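Local coordinates for protein putative oxidoreductase (Bacteroides fragilis NCTC 9343, PDB 3EOF) that binds flavin mononucleotide and is probably an FMN-dependent oxidoreductase of the nitroreductase family, its physiological substrate unspecified, at residues 60-68 with 131-141. Numbering follows the deposited sequence.
Sequences PAHFNQPMV and LGTTTYNPQMI. With FMN (flavin mononucleotide), chain C.
Leu131 CD1 sits over one face of the His62 imidazole, 3.6 Å from the ring centroid and 14° off the normal, which identifies a CH-pi contact. At the edge of that ring, in its plane, lie the hydroxyls of Thr133 and Thr134. His62 ND1 and Thr133 OG1 are hydrogen-bonded at 2.6 Å, either being a possible donor; with Thr133 chi1 at 44°, OG1 stands between the backbone N and the carbonyl carbon and meets the ring edge. Thr134 OG1 donates to Leu131 O and is also hydrogen-bonded to Thr156 OG1 of strand 151-160. Phe63 turns an edge to the face of Tyr136 in an offset edge-to-face pair, planes 69° apart. In this nitroreductase-family fold the two loops, which lead into helices 67-70 and 138-145, meet at the N3-O4-N5 edge of the flavin. Gln65 OE1 accepts from FMN N3 at 2.7 Å, while NE2 donates to FMN O4 and to His62 O, the latter oxygen close to the amide plane; together these three bonds should fix the amide's rotation. Gly132 N gives FMN O4 another bond, 3.1 Å long. Farther from the flavin, Asn137 ND2 reaches Ala61 O at 2.7 Å with a nearly straight N-H, and Ala61 CB packs on Ile141 CG1 at 3.7 Å.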
ATOM      1  N   PRO A  60       2.979  23.809   0.089  1.00 26.55           N
ATOM      2  CA  PRO A  60       1.591  24.128   0.437  1.00 27.25           C
ATOM      3  C   PRO A  60       0.626  22.962   0.296  1.00 24.20           C
ATOM      4  O   PRO A  60      -0.306  22.843   1.095  1.00 26.79           O
ATOM      5  CB  PRO A  60       1.211  25.238  -0.567  1.00 26.55           C
ATOM      6  CG  PRO A  60       2.455  25.741  -1.094  1.00 28.12           C
ATOM      7  CD  PRO A  60       3.471  24.640  -1.008  1.00 27.43           C
ATOM      8  N   ALA A  61       0.829  22.137  -0.736  1.00 24.22           N
ATOM      9  CA  ALA A  61       0.045  20.926  -0.969  1.00 23.31           C
ATOM     10  C   ALA A  61       0.084  20.040   0.301  1.00 26.06           C
ATOM     11  O   ALA A  61      -0.915  19.400   0.698  1.00 27.08           O
ATOM     12  CB  ALA A  61       0.622  20.158  -2.170  1.00 22.91           C
ATOM     13  N   HIS A  62       1.258  20.027   0.942  1.00 26.93           N
ATOM     14  CA  HIS A  62       1.499  19.244   2.138  1.00 23.93           C
ATOM     15  C   HIS A  62       1.349  20.065   3.414  1.00 23.58           C
ATOM     16  O   HIS A  62       1.892  19.710   4.441  1.00 22.93           O
ATOM     17  CB  HIS A  62       2.867  18.564   2.034  1.00 24.88           C
ATOM     18  CG  HIS A  62       2.938  17.605   0.890  1.00 17.43           C
ATOM     19  ND1 HIS A  62       2.223  16.435   0.885  1.00 18.54           N
ATOM     20  CD2 HIS A  62       3.527  17.695  -0.325  1.00 17.53           C
ATOM     21  CE1 HIS A  62       2.433  15.798  -0.256  1.00 20.91           C
ATOM     22  NE2 HIS A  62       3.240  16.531  -1.001  1.00 22.12           N
ATOM     23  N   PHE A  63       0.534  21.116   3.358  1.00 23.68           N
ATOM     24  CA  PHE A  63       0.259  21.977   4.494  1.00 27.74           C
ATOM     25  C   PHE A  63       1.497  22.619   5.112  1.00 27.65           C
ATOM     26  O   PHE A  63       1.505  22.954   6.323  1.00 22.70           O
ATOM     27  CB  PHE A  63      -0.551  21.260   5.595  1.00 30.80           C
ATOM     28  CG  PHE A  63      -1.840  20.662   5.124  1.00 37.51           C
ATOM     29  CD1 PHE A  63      -2.676  21.340   4.257  1.00 42.69           C
ATOM     30  CD2 PHE A  63      -2.252  19.433   5.604  1.00 51.64           C
ATOM     31  CE1 PHE A  63      -3.846  20.767   3.824  1.00 42.64           C
ATOM     32  CE2 PHE A  63      -3.454  18.874   5.174  1.00 48.73           C
ATOM     33  CZ  PHE A  63      -4.225  19.540   4.281  1.00 40.38           C
ATOM     34  N   ASN A  64       2.513  22.826   4.277  1.00 27.68           N
ATOM     35  CA  ASN A  64       3.764  23.443   4.700  1.00 27.92           C
ATOM     36  C   ASN A  64       4.484  22.741   5.842  1.00 26.69           C
ATOM     37  O   ASN A  64       5.130  23.363   6.694  1.00 27.88           O
ATOM     38  CB  ASN A  64       3.504  24.917   4.974  1.00 29.63           C
ATOM     39  CG  ASN A  64       3.239  25.672   3.710  1.00 33.72           C
ATOM     40  OD1 ASN A  64       2.301  26.474   3.630  1.00 31.88           O
ATOM     41  ND2 ASN A  64       4.051  25.390   2.677  1.00 26.66           N
ATOM     42  N   GLN A  65       4.360  21.419   5.842  1.00 27.09           N
ATOM     43  CA  GLN A  65       5.040  20.600   6.824  1.00 24.83           C
ATOM     44  C   GLN A  65       6.466  20.776   6.448  1.00 24.50           C
ATOM     45  O   GLN A  65       6.793  20.703   5.266  1.00 25.69           O
ATOM     46  CB  GLN A  65       4.635  19.154   6.731  1.00 25.44           C
ATOM     47  CG  GLN A  65       3.185  18.921   7.027  1.00 28.18           C
ATOM     48  CD  GLN A  65       2.843  17.470   6.986  1.00 32.06           C
ATOM     49  OE1 GLN A  65       3.152  16.755   7.929  1.00 29.11           O
ATOM     50  NE2 GLN A  65       2.209  17.017   5.896  1.00 25.75           N
ATOM     51  N   PRO A  66       7.326  21.036   7.439  1.00 23.56           N
ATOM     52  CA  PRO A  66       8.712  21.415   7.166  1.00 24.43           C
ATOM     53  C   PRO A  66       9.569  20.448   6.405  1.00 23.79           C
ATOM     54  O   PRO A  66      10.465  20.883   5.716  1.00 22.66           O
ATOM     55  CB  PRO A  66       9.282  21.724   8.561  1.00 25.51           C
ATOM     56  CG  PRO A  66       8.335  21.067   9.532  1.00 26.42           C
ATOM     57  CD  PRO A  66       7.014  21.025   8.880  1.00 24.70           C
HETATM   58  N   MSE A  67       9.238  19.168   6.466  1.00 25.09           N
HETATM   59  CA  MSE A  67      10.030  18.105   5.859  1.00 25.03           C
HETATM   60  C   MSE A  67      10.118  18.206   4.353  1.00 25.38           C
HETATM   61  O   MSE A  67      11.060  17.695   3.759  1.00 22.65           O
HETATM   62  CB  MSE A  67       9.456  16.713   6.204  1.00 27.23           C
HETATM   63  CG  MSE A  67       9.397  16.332   7.675  1.00 31.58           C
HETATM   64 SE   MSE A  67       7.870  17.007   8.661  0.75 23.64          SE
HETATM   65  CE  MSE A  67       6.486  15.899   7.919  1.00 20.75           C
ATOM     66  N   VAL A  68       9.107  18.808   3.725  1.00 24.91           N
ATOM     67  CA  VAL A  68       9.145  18.982   2.275  1.00 23.69           C
ATOM     68  C   VAL A  68      10.333  19.852   1.819  1.00 25.48           C
ATOM     69  O   VAL A  68      10.940  19.580   0.789  1.00 25.60           O
ATOM     70  CB  VAL A  68       7.846  19.607   1.700  1.00 20.78           C
ATOM     71  CG1 VAL A  68       7.995  19.769   0.190  1.00 19.84           C
ATOM     72  CG2 VAL A  68       6.617  18.738   2.026  1.00 22.23           C
ATOM     73  N   LEU A 131       3.922  11.587   3.900  1.00 26.55           N
ATOM     74  CA  LEU A 131       3.036  12.734   4.022  1.00 30.55           C
ATOM     75  C   LEU A 131       1.639  12.227   3.531  1.00 32.99           C
ATOM     76  O   LEU A 131       1.434  11.800   2.322  1.00 32.75           O
ATOM     77  CB  LEU A 131       3.535  13.959   3.251  1.00 28.52           C
ATOM     78  CG  LEU A 131       5.024  14.337   3.330  1.00 29.12           C
ATOM     79  CD1 LEU A 131       5.350  15.355   2.233  1.00 26.34           C
ATOM     80  CD2 LEU A 131       5.458  14.831   4.734  1.00 27.55           C
ATOM     81  N   GLY A 132       0.702  12.265   4.492  1.00 31.83           N
ATOM     82  CA  GLY A 132      -0.698  11.865   4.281  1.00 32.55           C
ATOM     83  C   GLY A 132      -1.469  12.952   3.571  1.00 32.19           C
ATOM     84  O   GLY A 132      -2.597  12.753   3.047  1.00 31.97           O
ATOM     85  N   THR A 133      -0.835  14.114   3.514  1.00 28.60           N
ATOM     86  CA  THR A 133      -1.406  15.273   2.844  1.00 26.11           C
ATOM     87  C   THR A 133      -1.555  15.100   1.328  1.00 24.38           C
ATOM     88  O   THR A 133      -2.249  15.884   0.659  1.00 22.96           O
ATOM     89  CB  THR A 133      -0.573  16.486   3.185  1.00 26.54           C
ATOM     90  OG1 THR A 133       0.824  16.134   3.092  1.00 25.62           O
ATOM     91  CG2 THR A 133      -0.874  16.895   4.612  1.00 22.74           C
ATOM     92  N   THR A 134      -0.901  14.082   0.778  1.00 22.68           N
ATOM     93  CA  THR A 134      -0.964  13.796  -0.657  1.00 22.03           C
ATOM     94  C   THR A 134      -2.368  13.569  -1.163  1.00 22.02           C
ATOM     95  O   THR A 134      -2.666  13.940  -2.280  1.00 19.43           O
ATOM     96  CB  THR A 134      -0.135  12.520  -1.002  1.00 17.14           C
ATOM     97  OG1 THR A 134       1.185  12.686  -0.527  1.00 22.55           O
ATOM     98  CG2 THR A 134      -0.044  12.307  -2.453  1.00 17.10           C
ATOM     99  N   THR A 135      -3.193  12.883  -0.356  1.00 23.20           N
ATOM    100  CA  THR A 135      -4.572  12.576  -0.680  1.00 22.69           C
ATOM    101  C   THR A 135      -5.521  13.687  -0.169  1.00 20.77           C
ATOM    102  O   THR A 135      -6.715  13.654  -0.423  1.00 22.24           O
ATOM    103  CB  THR A 135      -4.926  11.158  -0.220  1.00 27.54           C
ATOM    104  OG1 THR A 135      -4.424  10.938   1.099  1.00 28.51           O
ATOM    105  CG2 THR A 135      -4.272  10.128  -1.136  1.00 25.41           C
ATOM    106  N   TYR A 136      -5.003  14.679   0.548  1.00 22.14           N
ATOM    107  CA  TYR A 136      -5.841  15.884   0.880  1.00 24.00           C
ATOM    108  C   TYR A 136      -5.759  16.880  -0.260  1.00 24.54           C
ATOM    109  O   TYR A 136      -6.730  17.610  -0.568  1.00 26.31           O
ATOM    110  CB  TYR A 136      -5.401  16.584   2.169  1.00 27.09           C
ATOM    111  CG  TYR A 136      -5.793  15.829   3.401  1.00 36.86           C
ATOM    112  CD1 TYR A 136      -5.122  14.655   3.748  1.00 39.62           C
ATOM    113  CD2 TYR A 136      -6.854  16.256   4.192  1.00 46.39           C
ATOM    114  CE1 TYR A 136      -5.479  13.934   4.853  1.00 47.41           C
ATOM    115  CE2 TYR A 136      -7.237  15.536   5.305  1.00 52.84           C
ATOM    116  CZ  TYR A 136      -6.537  14.374   5.641  1.00 51.36           C
ATOM    117  OH  TYR A 136      -6.901  13.637   6.750  1.00 51.04           O
ATOM    118  N   ASN A 137      -4.560  16.989  -0.833  1.00 24.18           N
ATOM    119  CA  ASN A 137      -4.323  17.939  -1.933  1.00 23.69           C
ATOM    120  C   ASN A 137      -3.782  17.331  -3.203  1.00 22.40           C
ATOM    121  O   ASN A 137      -2.823  17.856  -3.772  1.00 25.16           O
ATOM    122  CB  ASN A 137      -3.366  19.011  -1.459  1.00 23.30           C
ATOM    123  CG  ASN A 137      -4.047  20.085  -0.642  1.00 19.57           C
ATOM    124  OD1 ASN A 137      -5.118  20.581  -1.000  1.00 34.34           O
ATOM    125  ND2 ASN A 137      -3.394  20.490   0.442  1.00 22.53           N
ATOM    126  N   PRO A 138      -4.440  16.278  -3.699  1.00 24.71           N
ATOM    127  CA  PRO A 138      -3.925  15.649  -4.899  1.00 24.77           C
ATOM    128  C   PRO A 138      -3.978  16.601  -6.088  1.00 22.54           C
ATOM    129  O   PRO A 138      -3.070  16.611  -6.895  1.00 23.62           O
ATOM    130  CB  PRO A 138      -4.850  14.415  -5.086  1.00 20.78           C
ATOM    131  CG  PRO A 138      -6.147  14.835  -4.429  1.00 23.55           C
ATOM    132  CD  PRO A 138      -5.676  15.612  -3.231  1.00 25.45           C
ATOM    133  N   GLN A 139      -5.002  17.425  -6.221  1.00 24.15           N
ATOM    134  CA  GLN A 139      -4.996  18.307  -7.376  1.00 21.85           C
ATOM    135  C   GLN A 139      -3.755  19.183  -7.444  1.00 20.98           C
ATOM    136  O   GLN A 139      -3.207  19.361  -8.509  1.00 25.10           O
ATOM    137  CB  GLN A 139      -6.245  19.164  -7.443  1.00 22.41           C
ATOM    138  CG  GLN A 139      -6.384  19.898  -8.834  1.00 25.08           C
ATOM    139  CD  GLN A 139      -6.476  18.920  -9.998  1.00 27.89           C
ATOM    140  OE1 GLN A 139      -7.338  18.063  -9.995  1.00 31.38           O
ATOM    141  NE2 GLN A 139      -5.573  19.036 -10.991  1.00 24.15           N
HETATM  142  N   MSE A 140      -3.312  19.727  -6.313  1.00 24.35           N
HETATM  143  CA  MSE A 140      -2.150  20.619  -6.250  1.00 21.91           C
HETATM  144  C   MSE A 140      -0.889  19.885  -6.602  1.00 18.88           C
HETATM  145  O   MSE A 140       0.006  20.434  -7.198  1.00 20.65           O
HETATM  146  CB  MSE A 140      -2.001  21.205  -4.859  1.00 20.45           C
HETATM  147  CG  MSE A 140      -3.102  22.227  -4.480  1.00 23.48           C
HETATM  148 SE   MSE A 140      -2.882  22.889  -2.651  0.75 27.94          SE
HETATM  149  CE  MSE A 140      -1.408  23.906  -2.863  1.00 27.14           C
ATOM    150  N   ILE A 141      -0.800  18.659  -6.192  1.00 18.96           N
ATOM    151  CA  ILE A 141       0.374  17.831  -6.509  1.00 18.32           C
ATOM    152  C   ILE A 141       0.278  17.524  -7.989  1.00 23.83           C
ATOM    153  O   ILE A 141       1.265  17.592  -8.687  1.00 25.53           O
ATOM    154  CB  ILE A 141       0.373  16.581  -5.642  1.00 20.15           C
ATOM    155  CG1 ILE A 141       0.533  17.004  -4.182  1.00 20.80           C
ATOM    156  CG2 ILE A 141       1.513  15.625  -6.023  1.00 14.61           C
ATOM    157  CD1 ILE A 141       0.305  15.915  -3.170  1.00 15.95           C
TER
HETATM  158  N1  FMN C 300       3.796  12.112   9.653  1.00 33.36           N
HETATM  159  C2  FMN C 300       3.727  13.509   9.617  1.00 35.43           C
HETATM  160  O2  FMN C 300       4.437  14.202  10.364  1.00 31.38           O
HETATM  161  N3  FMN C 300       2.834  14.161   8.764  1.00 32.31           N
HETATM  162  C4  FMN C 300       1.967  13.461   7.902  1.00 40.49           C
HETATM  163  O4  FMN C 300       1.489  14.063   6.867  1.00 35.07           O
HETATM  164  C4A FMN C 300       2.041  12.034   7.970  1.00 35.71           C
HETATM  165  N5  FMN C 300       1.214  11.271   7.157  1.00 35.20           N
HETATM  166  C5A FMN C 300       1.278   9.886   7.146  1.00 40.60           C
HETATM  167  C6  FMN C 300       0.417   9.205   6.276  1.00 36.95           C
HETATM  168  C7  FMN C 300       0.414   7.823   6.220  1.00 34.24           C
HETATM  169  C7M FMN C 300      -0.554   7.160   5.282  1.00 31.24           C
HETATM  170  C8  FMN C 300       1.271   7.103   7.049  1.00 30.00           C
HETATM  171  C8M FMN C 300       1.424   5.639   6.804  1.00 29.62           C
HETATM  172  C9  FMN C 300       2.143   7.781   7.930  1.00 35.91           C
HETATM  173  C9A FMN C 300       2.167   9.197   8.002  1.00 31.66           C
HETATM  174  N10 FMN C 300       3.005   9.954   8.860  1.00 33.30           N
HETATM  175  C10 FMN C 300       2.943  11.359   8.839  1.00 36.13           C
HETATM  176  C1' FMN C 300       3.934   9.299   9.880  1.00 23.93           C
HETATM  177  C2' FMN C 300       3.100   8.779  11.043  1.00 24.82           C
HETATM  178  O2' FMN C 300       2.627   9.903  11.796  1.00 36.23           O
HETATM  179  C3' FMN C 300       3.862   7.759  11.865  1.00 31.32           C
HETATM  180  O3' FMN C 300       4.137   6.548  11.135  1.00 25.00           O
HETATM  181  C4' FMN C 300       3.128   7.382  13.160  1.00 27.01           C
HETATM  182  O4' FMN C 300       3.113   8.470  14.063  1.00 34.24           O
HETATM  183  C5' FMN C 300       3.875   6.287  13.866  1.00 18.34           C
HETATM  184  O5' FMN C 300       5.208   6.791  13.986  1.00 26.25           O
HETATM  185  P   FMN C 300       6.502   5.897  13.556  1.00 38.94           P
HETATM  186  O1P FMN C 300       6.498   5.627  12.037  1.00 20.30           O
HETATM  187  O2P FMN C 300       6.420   4.583  14.289  1.00 30.73           O
HETATM  188  O3P FMN C 300       7.702   6.686  14.102  1.00 32.22           O